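Local coordinates for protein Bse634I restriction endonuclease (Geobacillus stearothermophilus, PDB 1KNV) that cuts DNA as a type II restriction endonuclease of the PD-(D/E)XK superfamily, probably with the help of bound divalent metal ions, at residues Leu191-Leu201 with Glu233-Val244; Arg206-Lys217 with Ala247-His258. All blocks are in the same frame, centred on the assembly; numbering follows the deposited sequence.

Contact 1. Residues Leu191-Leu201 with Glu233-Val244; sequences LVAGVGLKTSL and EFKYYGASSEPV
The first and last strands of a beta-alpha-beta unit lie side by side here, at the heart of the mixed sheet of a PD-(D/E)XK nuclease fold. Strands 191-198 and 235-240 run parallel, their axes 4.5 Å apart at closest approach, and seven backbone hydrogen bonds join Val192-Lys198 to Lys235-Ser241. Gly196 N gives to Tyr237 O at 2.7 Å, a nearly straight bond. Leu197 belongs to a calcium site seen in this protein, and its backbone N donates to Asp146, also part of that site, which holds no calcium in this chain's model.

Two glycines suit the face where aromatic rings fold back over the neighbouring strand. The ring of Phe234, swung anti to its own N (chi1 177°), brings CZ to 3.7 Å from Gly194 N. Tyr236 has a similar torsion (chi1 179°), and its OH comes to 3.3 Å from Gly196 CA, where any side chain would collide with the phenol. The hydroxyl probably bonds to Glu212 of helix 203-227, though the modelled contact is unusually short.

On the other face small and branched residues interlock beneath helix 281-291. Ala193 CB touches the edge of the Tyr237 ring at CE2, and Ala239 CB touches both Val195 CG1 and Leu197 CD2, 3.6 Å from the latter. At the end of strand 235-240, Ser240 OG accepts from Glu242 N in an ST turn, and a water bridges Thr199 O and Glu242 OE2, 2.6 Å from that carboxylate oxygen.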
loop_
_atom_site.group_PDB
_atom_site.type_symbol
_atom_site.label_atom_id
_atom_site.label_comp_id
_atom_site.label_asym_id
_atom_site.label_seq_id
_atom_site.Cartn_x
_atom_site.Cartn_y
_atom_site.Cartn_z
ATOM N N LEU B 191 -5.665 -6.459 21.847
ATOM C CA LEU B 191 -4.723 -5.571 22.540
ATOM C C LEU B 191 -5.191 -4.181 22.202
ATOM O O LEU B 191 -5.519 -3.916 21.087
ATOM C CB LEU B 191 -3.375 -5.598 21.953
ATOM C CG LEU B 191 -3.008 -6.997 21.657
ATOM C CD1 LEU B 191 -1.834 -6.877 20.913
ATOM C CD2 LEU B 191 -2.722 -7.742 22.860
ATOM N N VAL B 192 -5.201 -3.302 23.155
ATOM C CA VAL B 192 -5.613 -1.992 22.813
ATOM C C VAL B 192 -4.444 -1.093 22.929
ATOM O O VAL B 192 -4.298 -0.217 22.104
ATOM C CB VAL B 192 -6.866 -1.590 23.600
ATOM C CG1 VAL B 192 -8.031 -2.418 22.998
ATOM C CG2 VAL B 192 -6.749 -1.872 25.042
ATOM N N ALA B 193 -3.510 -1.460 23.802
ATOM C CA ALA B 193 -2.343 -0.632 23.955
ATOM C C ALA B 193 -1.189 -1.282 24.708
ATOM O O ALA B 193 -1.350 -2.278 25.422
ATOM C CB ALA B 193 -2.742 0.662 24.625
ATOM N N GLY B 194 -0.021 -0.671 24.543
ATOM C CA GLY B 194 1.188 -1.100 25.218
ATOM C C GLY B 194 1.817 0.151 25.804
ATOM O O GLY B 194 1.676 1.233 25.239
ATOM N N VAL B 195 2.484 0.024 26.949
ATOM C CA VAL B 195 3.132 1.176 27.572
ATOM C C VAL B 195 4.595 0.865 27.869
ATOM O O VAL B 195 4.919 -0.202 28.390
ATOM C CB VAL B 195 2.444 1.589 28.910
ATOM C CG1 VAL B 195 3.035 2.917 29.414
ATOM C CG2 VAL B 195 0.944 1.723 28.714
ATOM N N GLY B 196 5.477 1.793 27.511
ATOM C CA GLY B 196 6.888 1.618 27.790
ATOM C C GLY B 196 7.178 2.475 29.007
ATOM O O GLY B 196 7.014 3.689 28.945
ATOM N N LEU B 197 7.585 1.853 30.113
ATOM C CA LEU B 197 7.876 2.577 31.352
ATOM C C LEU B 197 9.359 2.926 31.453
ATOM O O LEU B 197 10.206 2.026 31.425
ATOM C CB LEU B 197 7.480 1.723 32.556
ATOM C CG LEU B 197 6.035 1.240 32.594
ATOM C CD1 LEU B 197 5.854 0.315 33.778
ATOM C CD2 LEU B 197 5.086 2.425 32.684
ATOM N N LYS B 198 9.676 4.220 31.575
ATOM C CA LYS B 198 11.075 4.656 31.661
ATOM C C LYS B 198 11.386 5.469 32.920
ATOM O O LYS B 198 10.579 6.280 33.369
ATOM C CB LYS B 198 11.464 5.494 30.431
ATOM C CG LYS B 198 11.225 4.838 29.083
ATOM C CD LYS B 198 11.989 3.531 28.906
ATOM C CE LYS B 198 11.648 2.911 27.553
ATOM N NZ LYS B 198 12.193 1.551 27.412
ATOM N N THR B 199 12.576 5.255 33.471
ATOM C CA THR B 199 13.001 5.965 34.670
ATOM C C THR B 199 13.018 7.469 34.430
ATOM O O THR B 199 12.719 8.261 35.323
ATOM C CB THR B 199 14.397 5.506 35.098
ATOM O OG1 THR B 199 14.348 4.116 35.437
ATOM C CG2 THR B 199 14.868 6.287 36.299
ATOM N N SER B 200 13.372 7.852 33.212
ATOM C CA SER B 200 13.419 9.252 32.827
ATOM C C SER B 200 13.452 9.285 31.316
ATOM O O SER B 200 13.551 8.237 30.678
ATOM C CB SER B 200 14.679 9.919 33.379
ATOM O OG SER B 200 15.844 9.341 32.817
ATOM N N LEU B 201 13.379 10.478 30.743
ATOM C CA LEU B 201 13.409 10.603 29.296
ATOM C C LEU B 201 14.792 10.977 28.779
ATOM O O LEU B 201 14.943 11.688 27.779
ATOM C CB LEU B 201 12.346 11.596 28.821
ATOM C CG LEU B 201 10.923 11.070 29.060
ATOM C CD1 LEU B 201 9.892 12.009 28.461
ATOM C CD2 LEU B 201 10.803 9.675 28.449
ATOM N N GLU B 233 -7.312 -1.186 16.181
ATOM C CA GLU B 233 -6.445 -0.111 16.656
ATOM C C GLU B 233 -5.483 -0.545 17.744
ATOM O O GLU B 233 -5.853 -1.290 18.650
ATOM C CB GLU B 233 -7.274 1.028 17.241
ATOM C CG GLU B 233 -7.792 2.043 16.261
ATOM C CD GLU B 233 -8.432 3.213 16.980
ATOM O OE1 GLU B 233 -9.528 3.034 17.572
ATOM O OE2 GLU B 233 -7.824 4.309 16.965
ATOM N N PHE B 234 -4.247 -0.074 17.656
ATOM C CA PHE B 234 -3.267 -0.367 18.683
ATOM C C PHE B 234 -2.490 0.904 18.959
ATOM O O PHE B 234 -1.872 1.460 18.052
ATOM C CB PHE B 234 -2.291 -1.443 18.257
ATOM C CG PHE B 234 -1.228 -1.707 19.276
ATOM C CD1 PHE B 234 -1.531 -2.380 20.452
ATOM C CD2 PHE B 234 0.067 -1.247 19.080
ATOM C CE1 PHE B 234 -0.560 -2.590 21.418
ATOM C CE2 PHE B 234 1.051 -1.451 20.039
ATOM C CZ PHE B 234 0.738 -2.123 21.209
ATOM N N LYS B 235 -2.531 1.361 20.208
ATOM C CA LYS B 235 -1.829 2.570 20.613
ATOM C C LYS B 235 -0.651 2.210 21.507
ATOM O O LYS B 235 -0.717 1.270 22.289
ATOM C CB LYS B 235 -2.768 3.481 21.386
ATOM C CG LYS B 235 -3.979 3.936 20.615
ATOM C CD LYS B 235 -3.663 5.152 19.779
ATOM C CE LYS B 235 -4.916 5.696 19.107
ATOM N NZ LYS B 235 -5.450 4.735 18.095
ATOM N N TYR B 236 0.426 2.972 21.398
ATOM C CA TYR B 236 1.592 2.734 22.222
ATOM C C TYR B 236 1.901 4.002 22.996
ATOM O O TYR B 236 1.909 5.096 22.434
ATOM C CB TYR B 236 2.779 2.325 21.356
ATOM C CG TYR B 236 4.030 2.084 22.158
ATOM C CD1 TYR B 236 5.016 3.064 22.251
ATOM C CD2 TYR B 236 4.208 0.897 22.872
ATOM C CE1 TYR B 236 6.152 2.874 23.038
ATOM C CE2 TYR B 236 5.334 0.698 23.663
ATOM C CZ TYR B 236 6.303 1.692 23.744
ATOM O OH TYR B 236 7.418 1.514 24.541
ATOM N N TYR B 237 2.152 3.849 24.292
ATOM C CA TYR B 237 2.430 4.988 25.168
ATOM C C TYR B 237 3.737 4.891 25.952
ATOM O O TYR B 237 4.309 3.817 26.134
ATOM C CB TYR B 237 1.304 5.151 26.186
ATOM C CG TYR B 237 -0.059 5.344 25.584
ATOM C CD1 TYR B 237 -0.509 6.610 25.226
ATOM C CD2 TYR B 237 -0.895 4.256 25.359
ATOM C CE1 TYR B 237 -1.767 6.789 24.659
ATOM C CE2 TYR B 237 -2.146 4.418 24.794
ATOM C CZ TYR B 237 -2.578 5.686 24.446
ATOM O OH TYR B 237 -3.827 5.847 23.905
ATOM N N GLY B 238 4.184 6.043 26.428
ATOM C CA GLY B 238 5.377 6.096 27.240
ATOM C C GLY B 238 4.977 6.707 28.571
ATOM O O GLY B 238 4.059 7.523 28.633
ATOM N N ALA B 239 5.638 6.285 29.643
ATOM C CA ALA B 239 5.387 6.814 30.983
ATOM C C ALA B 239 6.752 7.014 31.639
ATOM O O ALA B 239 7.517 6.059 31.794
ATOM C CB ALA B 239 4.554 5.841 31.798
ATOM N N SER B 240 7.062 8.257 32.001
ATOM C CA SER B 240 8.333 8.587 32.640
ATOM C C SER B 240 8.140 8.739 34.140
ATOM O O SER B 240 7.061 9.123 34.595
ATOM C CB SER B 240 8.887 9.895 32.074
ATOM O OG SER B 240 10.078 10.273 32.748
ATOM N N SER B 241 9.177 8.436 34.914
ATOM C CA SER B 241 9.085 8.585 36.362
ATOM C C SER B 241 9.480 10.008 36.779
ATOM O O SER B 241 9.428 10.353 37.959
ATOM C CB SER B 241 9.965 7.555 37.068
ATOM O OG SER B 241 9.352 6.279 37.041
ATOM N N GLU B 242 9.853 10.825 35.794
ATOM C CA GLU B 242 10.238 12.220 36.011
ATOM C C GLU B 242 9.269 13.106 35.240
ATOM O O GLU B 242 8.627 12.650 34.301
ATOM C CB GLU B 242 11.651 12.484 35.478
ATOM C CG GLU B 242 12.761 11.724 36.181
ATOM C CD GLU B 242 12.875 12.088 37.650
ATOM O OE1 GLU B 242 12.881 13.297 37.970
ATOM O OE2 GLU B 242 12.967 11.167 38.488
ATOM N N PRO B 243 9.141 14.383 35.629
ATOM C CA PRO B 243 8.229 15.279 34.912
ATOM C C PRO B 243 8.649 15.301 33.446
ATOM O O PRO B 243 9.816 15.058 33.138
ATOM C CB PRO B 243 8.461 16.619 35.599
ATOM C CG PRO B 243 8.767 16.219 37.013
ATOM C CD PRO B 243 9.714 15.051 36.812
ATOM N N VAL B 244 7.715 15.583 32.544
ATOM C CA VAL B 244 8.045 15.601 31.122
ATOM C C VAL B 244 8.189 17.026 30.582
ATOM O O VAL B 244 7.258 17.840 30.661
ATOM C CB VAL B 244 6.976 14.816 30.286
ATOM C CG1 VAL B 244 7.333 14.830 28.805
ATOM C CG2 VAL B 244 6.891 13.379 30.772
HETATM O O HOH W 1 8.056 4.842 34.809
HETATM O O HOH W 2 13.751 8.685 38.231
#

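Contact 2. Residues Arg206-Lys217 with Ala247-His258; sequences RLQLVHEGNILK and ADDDALQTAATH
Arg206, Asn214 and Leu252 carry the contact between helix 203-227, the connecting helix of the beta-alpha-beta unit, and the chain that leaves helix 246-251 as an extended loop. The Arg206 side chain lies against the side of the shorter helix, where a bend at chi3 (74°) lays its guanidinium over Ala251. Its NH1 makes a salt bridge with Asp248 OD1 at 3.0 Å, the oxygen lying at the guanidinium edge, while the carboxylate plane is turned 71° from that of the guanidinium. One guanidinium face rests on Ala251 CB, 3.3 Å from CZ; a methyl is small enough to fit beneath it. An alanine in place of Arg206 is likely to leave Asp248 without this ion-pair partner and to uncover the Ala251 methyl.

Leu252, the first residue to depart from helical geometry, brings CD2 against both Arg206 CG and Val210 CG2. Beyond it Val210 CG1 and Thr254 CG2 meet tip to tip at 3.8 Å, and Val210 also packs on His211 of the second subunit.

Asn214 suits its buried place because its amide can both accept and donate. OD1 takes Thr257 N at 2.9 Å and a bond from a water that also contacts His258 ND1. ND2 gives a weak bond to Val210 O in its own helix. Asn214 ND2 also donates to the oxygen of another water at 2.9 Å, and that water in turn donates to Ala255 O.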
loop_
_atom_site.group_PDB
_atom_site.type_symbol
_atom_site.label_atom_id
_atom_site.label_comp_id
_atom_site.label_asym_id
_atom_site.label_seq_id
_atom_site.Cartn_x
_atom_site.Cartn_y
_atom_site.Cartn_z
ATOM N N ARG B 206 14.438 7.816 25.839
ATOM C CA ARG B 206 13.411 8.422 25.015
ATOM C C ARG B 206 13.409 7.708 23.660
ATOM O O ARG B 206 12.353 7.433 23.085
ATOM C CB ARG B 206 13.718 9.899 24.822
ATOM C CG ARG B 206 12.535 10.706 24.391
ATOM C CD ARG B 206 12.945 12.142 24.186
ATOM N NE ARG B 206 13.720 12.272 22.961
ATOM C CZ ARG B 206 14.374 13.368 22.597
ATOM N NH1 ARG B 206 14.357 14.446 23.370
ATOM N NH2 ARG B 206 15.036 13.385 21.446
ATOM N N LEU B 207 14.605 7.408 23.163
ATOM C CA LEU B 207 14.756 6.738 21.886
ATOM C C LEU B 207 14.163 5.338 21.968
ATOM O O LEU B 207 13.580 4.855 20.998
ATOM C CB LEU B 207 16.233 6.671 21.481
ATOM C CG LEU B 207 16.510 6.175 20.057
ATOM C CD1 LEU B 207 15.863 7.113 19.060
ATOM C CD2 LEU B 207 18.005 6.099 19.807
ATOM N N GLN B 208 14.295 4.683 23.118
ATOM C CA GLN B 208 13.729 3.347 23.282
ATOM C C GLN B 208 12.213 3.381 23.123
ATOM O O GLN B 208 11.626 2.457 22.573
ATOM C CB GLN B 208 14.072 2.780 24.647
ATOM C CG GLN B 208 15.540 2.567 24.835
ATOM C CD GLN B 208 15.888 2.257 26.271
ATOM O OE1 GLN B 208 17.061 2.135 26.619
ATOM N NE2 GLN B 208 14.875 2.125 27.115
ATOM N N LEU B 209 11.574 4.438 23.615
ATOM C CA LEU B 209 10.130 4.551 23.483
ATOM C C LEU B 209 9.799 4.703 22.017
ATOM O O LEU B 209 8.934 4.012 21.495
ATOM C CB LEU B 209 9.605 5.767 24.237
ATOM C CG LEU B 209 9.658 5.639 25.754
ATOM C CD1 LEU B 209 9.168 6.915 26.399
ATOM C CD2 LEU B 209 8.806 4.459 26.177
ATOM N N VAL B 210 10.506 5.606 21.348
ATOM C CA VAL B 210 10.271 5.865 19.932
ATOM C C VAL B 210 10.432 4.623 19.058
ATOM O O VAL B 210 9.580 4.325 18.230
ATOM C CB VAL B 210 11.210 6.990 19.409
ATOM C CG1 VAL B 210 11.104 7.099 17.917
ATOM C CG2 VAL B 210 10.837 8.328 20.044
ATOM N N HIS B 211 11.518 3.887 19.246
ATOM C CA HIS B 211 11.747 2.710 18.422
ATOM C C HIS B 211 10.753 1.605 18.713
ATOM O O HIS B 211 10.256 0.953 17.801
ATOM C CB HIS B 211 13.160 2.175 18.617
ATOM C CG HIS B 211 13.472 1.010 17.733
ATOM N ND1 HIS B 211 13.396 1.083 16.358
ATOM C CD2 HIS B 211 13.803 -0.272 18.026
ATOM C CE1 HIS B 211 13.661 -0.104 15.844
ATOM N NE2 HIS B 211 13.913 -0.944 16.834
ATOM N N GLU B 212 10.472 1.391 19.991
ATOM C CA GLU B 212 9.535 0.356 20.392
ATOM C C GLU B 212 8.148 0.648 19.818
ATOM O O GLU B 212 7.456 -0.260 19.361
ATOM C CB GLU B 212 9.498 0.240 21.920
ATOM C CG GLU B 212 8.426 -0.700 22.429
ATOM C CD GLU B 212 8.716 -1.248 23.814
ATOM O OE1 GLU B 212 9.453 -2.253 23.912
ATOM O OE2 GLU B 212 8.214 -0.678 24.806
ATOM N N GLY B 213 7.752 1.915 19.822
ATOM C CA GLY B 213 6.459 2.270 19.264
ATOM C C GLY B 213 6.410 1.959 17.777
ATOM O O GLY B 213 5.397 1.489 17.269
ATOM N N ASN B 214 7.500 2.221 17.066
ATOM C CA ASN B 214 7.550 1.939 15.632
ATOM C C ASN B 214 7.499 0.454 15.348
ATOM O O ASN B 214 6.807 0.024 14.428
ATOM C CB ASN B 214 8.818 2.520 15.015
ATOM C CG ASN B 214 8.624 3.937 14.562
ATOM O OD1 ASN B 214 7.852 4.194 13.635
ATOM N ND2 ASN B 214 9.309 4.875 15.215
ATOM N N ILE B 215 8.237 -0.319 16.146
ATOM C CA ILE B 215 8.303 -1.778 16.004
ATOM C C ILE B 215 6.953 -2.451 16.244
ATOM O O ILE B 215 6.498 -3.265 15.427
ATOM C CB ILE B 215 9.347 -2.395 16.977
ATOM C CG1 ILE B 215 10.756 -2.094 16.482
ATOM C CG2 ILE B 215 9.169 -3.907 17.064
ATOM C CD1 ILE B 215 11.087 -2.812 15.180
ATOM N N LEU B 216 6.315 -2.108 17.358
ATOM C CA LEU B 216 5.033 -2.700 17.694
ATOM C C LEU B 216 3.881 -2.221 16.808
ATOM O O LEU B 216 3.067 -3.025 16.351
ATOM C CB LEU B 216 4.718 -2.441 19.169
ATOM C CG LEU B 216 5.696 -3.108 20.142
ATOM C CD1 LEU B 216 5.387 -2.666 21.555
ATOM C CD2 LEU B 216 5.600 -4.630 20.011
ATOM N N LYS B 217 3.798 -0.918 16.563
ATOM C CA LYS B 217 2.726 -0.403 15.723
ATOM C C LYS B 217 2.806 -0.921 14.284
ATOM O O LYS B 217 1.780 -1.211 13.669
ATOM C CB LYS B 217 2.724 1.126 15.716
ATOM C CG LYS B 217 2.136 1.744 16.961
ATOM C CD LYS B 217 1.916 3.231 16.738
ATOM C CE LYS B 217 1.084 3.812 17.842
ATOM N NZ LYS B 217 0.604 5.165 17.480
ATOM N N ALA B 247 10.478 19.881 25.555
ATOM C CA ALA B 247 11.470 19.419 24.596
ATOM C C ALA B 247 11.261 17.937 24.320
ATOM O O ALA B 247 11.246 17.513 23.168
ATOM C CB ALA B 247 12.875 19.661 25.122
ATOM N N ASP B 248 11.102 17.152 25.378
ATOM C CA ASP B 248 10.879 15.723 25.220
ATOM C C ASP B 248 9.504 15.454 24.634
ATOM O O ASP B 248 9.344 14.577 23.797
ATOM C CB ASP B 248 11.019 15.000 26.555
ATOM C CG ASP B 248 12.450 14.960 27.039
ATOM O OD1 ASP B 248 13.357 14.801 26.189
ATOM O OD2 ASP B 248 12.664 15.071 28.268
ATOM N N ASP B 249 8.509 16.207 25.070
ATOM C CA ASP B 249 7.181 16.010 24.537
ATOM C C ASP B 249 7.191 16.285 23.034
ATOM O O ASP B 249 6.580 15.557 22.253
ATOM C CB ASP B 249 6.191 16.938 25.214
ATOM C CG ASP B 249 4.768 16.551 24.927
ATOM O OD1 ASP B 249 4.256 15.625 25.599
ATOM O OD2 ASP B 249 4.172 17.163 24.011
ATOM N N ASP B 250 7.883 17.347 22.632
ATOM C CA ASP B 250 7.991 17.699 21.219
ATOM C C ASP B 250 8.586 16.531 20.443
ATOM O O ASP B 250 8.051 16.111 19.416
ATOM C CB ASP B 250 8.900 18.923 21.039
ATOM C CG ASP B 250 8.207 20.238 21.378
ATOM O OD1 ASP B 250 8.918 21.274 21.423
ATOM O OD2 ASP B 250 6.969 20.242 21.592
ATOM N N ALA B 251 9.710 16.028 20.946
ATOM C CA ALA B 251 10.416 14.924 20.326
ATOM C C ALA B 251 9.576 13.661 20.245
ATOM O O ALA B 251 9.715 12.900 19.298
ATOM C CB ALA B 251 11.699 14.642 21.087
ATOM N N LEU B 252 8.702 13.454 21.222
ATOM C CA LEU B 252 7.861 12.264 21.253
ATOM C C LEU B 252 6.623 12.442 20.363
ATOM O O LEU B 252 5.612 11.758 20.526
ATOM C CB LEU B 252 7.446 11.948 22.682
ATOM C CG LEU B 252 8.541 11.442 23.615
ATOM C CD1 LEU B 252 7.979 11.223 25.009
ATOM C CD2 LEU B 252 9.080 10.163 23.032
ATOM N N GLN B 253 6.720 13.360 19.397
ATOM C CA GLN B 253 5.637 13.628 18.441
ATOM C C GLN B 253 6.037 13.064 17.083
ATOM O O GLN B 253 5.268 13.099 16.130
ATOM C CB GLN B 253 5.360 15.124 18.304
ATOM C CG GLN B 253 4.526 15.711 19.417
ATOM C CD GLN B 253 4.274 17.191 19.217
ATOM O OE1 GLN B 253 4.263 17.707 18.096
ATOM N NE2 GLN B 253 4.053 17.897 20.319
ATOM N N THR B 254 7.247 12.521 17.020
ATOM C CA THR B 254 7.796 11.921 15.810
ATOM C C THR B 254 6.794 10.913 15.212
ATOM O O THR B 254 6.215 10.087 15.923
ATOM C CB THR B 254 9.155 11.238 16.136
ATOM O OG1 THR B 254 9.696 10.632 14.962
ATOM C CG2 THR B 254 8.981 10.181 17.193
ATOM N N ALA B 255 6.585 11.013 13.901
ATOM C CA ALA B 255 5.662 10.148 13.177
ATOM C C ALA B 255 6.129 8.694 13.021
ATOM O O ALA B 255 7.297 8.429 12.750
ATOM C CB ALA B 255 5.399 10.742 11.808
ATOM N N ALA B 256 5.213 7.750 13.190
ATOM C CA ALA B 256 5.554 6.347 13.014
ATOM C C ALA B 256 6.032 6.269 11.564
ATOM O O ALA B 256 5.286 6.621 10.656
ATOM C CB ALA B 256 4.309 5.492 13.221
ATOM N N THR B 257 7.264 5.825 11.339
ATOM C CA THR B 257 7.804 5.770 9.980
ATOM C C THR B 257 7.007 4.975 8.949
ATOM O O THR B 257 7.024 5.304 7.755
ATOM C CB THR B 257 9.272 5.254 9.956
ATOM O OG1 THR B 257 9.326 3.896 10.404
ATOM C CG2 THR B 257 10.151 6.107 10.846
ATOM N N HIS B 258 6.307 3.932 9.383
ATOM C CA HIS B 258 5.540 3.148 8.423
ATOM C C HIS B 258 4.304 3.891 7.926
ATOM O O HIS B 258 3.687 3.490 6.935
ATOM C CB HIS B 258 5.136 1.777 9.007
ATOM C CG HIS B 258 4.102 1.843 10.086
ATOM N ND1 HIS B 258 4.414 2.065 11.409
ATOM C CD2 HIS B 258 2.749 1.735 10.034
ATOM C CE1 HIS B 258 3.302 2.095 12.125
ATOM N NE2 HIS B 258 2.277 1.898 11.313
HETATM O O HOH W 3 9.454 7.621 14.291
HETATM O O HOH W 4 6.926 2.356 11.918
#

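Overall arrangement
The two contacts have centres 10 Å apart and alternate along the chain: strand 191-198, helix 203-227, strand 235-240, then helix 246-251 with its trailing loop. Contact 1 closes the beta-alpha-beta unit within the sheet, and contact 2 engages another side of the crossover helix of that unit, where Leu252 also reaches strand 273-276 of the sheet. Leu209 and Glu212, on helix 203-227, reach Tyr236 of contact 1. The centre of contact 1 lies about 9 Å from the chain centre, and the contact includes part of the calcium site; that of contact 2 lies about 17 Å from it, and this contact borders a second subunit. The shared helix thus connects the metal-site sheet to a subunit interface.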